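Local coordinates for carbohydrate-binding protein (Flavonifractor plautii, PDB 6N1B), which probably removes the acetyl group from N-acetylgalactosamine of the blood group A antigen, and binds the related B trisaccharide, at residues 392-395 / 396-400. Numbering follows the deposited sequence.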
loop_
_atom_site.group_PDB
_atom_site.type_symbol
_atom_site.label_atom_id
_atom_site.label_comp_id
_atom_site.label_asym_id
_atom_site.label_seq_id
_atom_site.Cartn_x
_atom_site.Cartn_y
_atom_site.Cartn_z
ATOM N N ALA A 392 -8.338 11.389 -0.312
ATOM C CA ALA A 392 -8.673 12.365 0.700
ATOM C C ALA A 392 -7.469 13.246 0.970
ATOM O O ALA A 392 -6.342 12.844 0.730
ATOM C CB ALA A 392 -9.114 11.604 1.931
ATOM N N GLU A 393 -7.726 14.423 1.561
ATOM C CA GLU A 393 -6.638 15.364 1.715
ATOM C C GLU A 393 -6.939 16.327 2.833
ATOM O O GLU A 393 -8.151 16.640 3.073
ATOM C CB GLU A 393 -6.521 16.212 0.409
ATOM C CG GLU A 393 -5.261 17.115 0.307
ATOM C CD GLU A 393 -5.342 17.940 -1.016
ATOM O OE1 GLU A 393 -5.127 17.302 -2.087
ATOM O OE2 GLU A 393 -5.591 19.143 -0.879
ATOM N N ASN A 394 -5.921 16.899 3.473
ATOM C CA ASN A 394 -6.154 18.053 4.356
ATOM C C ASN A 394 -4.779 18.718 4.570
ATOM O O ASN A 394 -3.722 18.057 4.385
ATOM C CB ASN A 394 -6.757 17.635 5.730
ATOM C CG ASN A 394 -7.516 18.741 6.422
ATOM O OD1 ASN A 394 -7.569 19.907 5.907
ATOM N ND2 ASN A 394 -8.147 18.405 7.517
ATOM N N SER A 395 -4.816 19.944 5.069
ATOM C CA SER A 395 -3.665 20.544 5.697
ATOM C C SER A 395 -3.176 19.627 6.833
ATOM O O SER A 395 -4.022 19.137 7.596
ATOM C CB SER A 395 -4.108 21.928 6.293
ATOM O OG SER A 395 -3.511 22.317 7.408
ATOM N N PHE A 396 -1.887 19.461 6.912
ATOM C CA PHE A 396 -1.315 18.664 8.030
ATOM C C PHE A 396 -1.718 19.302 9.382
ATOM O O PHE A 396 -2.181 18.558 10.299
ATOM C CB PHE A 396 0.203 18.650 7.905
ATOM C CG PHE A 396 0.859 17.965 9.108
ATOM C CD1 PHE A 396 0.883 16.626 9.200
ATOM C CD2 PHE A 396 1.449 18.704 10.118
ATOM C CE1 PHE A 396 1.538 15.970 10.311
ATOM C CE2 PHE A 396 1.989 18.074 11.201
ATOM C CZ PHE A 396 2.007 16.740 11.277
ATOM N N VAL A 397 -1.669 20.630 9.499
ATOM C CA VAL A 397 -2.008 21.246 10.763
ATOM C C VAL A 397 -3.480 21.024 11.078
ATOM O O VAL A 397 -3.826 20.706 12.223
ATOM C CB VAL A 397 -1.619 22.762 10.747
ATOM C CG1 VAL A 397 -2.209 23.535 11.880
ATOM C CG2 VAL A 397 -0.109 22.911 10.686
ATOM N N GLU A 398 -4.371 21.221 10.089
ATOM C CA GLU A 398 -5.765 21.036 10.413
ATOM C C GLU A 398 -6.102 19.585 10.769
ATOM O O GLU A 398 -6.924 19.309 11.665
ATOM C CB GLU A 398 -6.680 21.519 9.218
ATOM C CG GLU A 398 -6.588 23.007 9.015
ATOM C CD GLU A 398 -7.192 23.845 10.086
ATOM O OE1 GLU A 398 -8.000 23.386 10.923
ATOM O OE2 GLU A 398 -6.907 25.100 10.058
ATOM N N MET A 399 -5.448 18.666 10.085
ATOM C CA MET A 399 -5.594 17.251 10.402
ATOM C C MET A 399 -5.211 16.994 11.875
ATOM O O MET A 399 -5.966 16.329 12.632
ATOM C CB MET A 399 -4.739 16.429 9.506
ATOM C CG MET A 399 -4.729 14.910 9.835
ATOM S SD MET A 399 -3.299 14.069 9.069
ATOM C CE MET A 399 -1.988 14.752 9.999
ATOM N N MET A 400 -4.032 17.477 12.259
ATOM C CA MET A 400 -3.532 17.294 13.665
ATOM C C MET A 400 -4.509 17.919 14.678
ATOM O O MET A 400 -4.759 17.310 15.718
ATOM C CB MET A 400 -2.180 17.913 13.789
ATOM C CG MET A 400 -1.079 17.189 13.008
ATOM S SD MET A 400 -0.721 15.512 13.552
ATOM C CE MET A 400 0.215 15.870 15.036
HETATM O O HOH W 1 -0.594 22.377 7.229
#
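S395 OG is gripped from two directions. S395 OG accepts a nearly straight bond from E398 N at 3.0 Å. It also donates to a water: S395 OG lies 2.9 Å from the water oxygen, which accepts from V397 N as well. With chi1 at 147°, OG faces the N-terminal end of the helix and meets the amide of E398. S395 is thus the N-cap of helix 396-404. Its carbonyl opens the helical bonding: S395 O receives M399 N at 2.9 Å, the donor tilted 20° from the carbonyl plane. The chain turns sharply here. Strand 385-395, an inner strand of a four-stranded antiparallel sheet, ends, and segments 392-395 and 396-400 run at 94° to each other. The CB and CG of E398 pack against the cap, and its carboxylate leads away. E398 CG lies 3.5 Å from S395 OG. The N394 side chain crosses that of E398 at a slant: N394 OD1 reaches within 3.8 Å of E398 CB and also takes a weak bond from S395 N, while ND2 bonds to A28 O. F396 and M399 are buried, and both touch M352 of strand 351-361. M400 CG rests 3.6 Å above one face of the F396 ring, toward its rim.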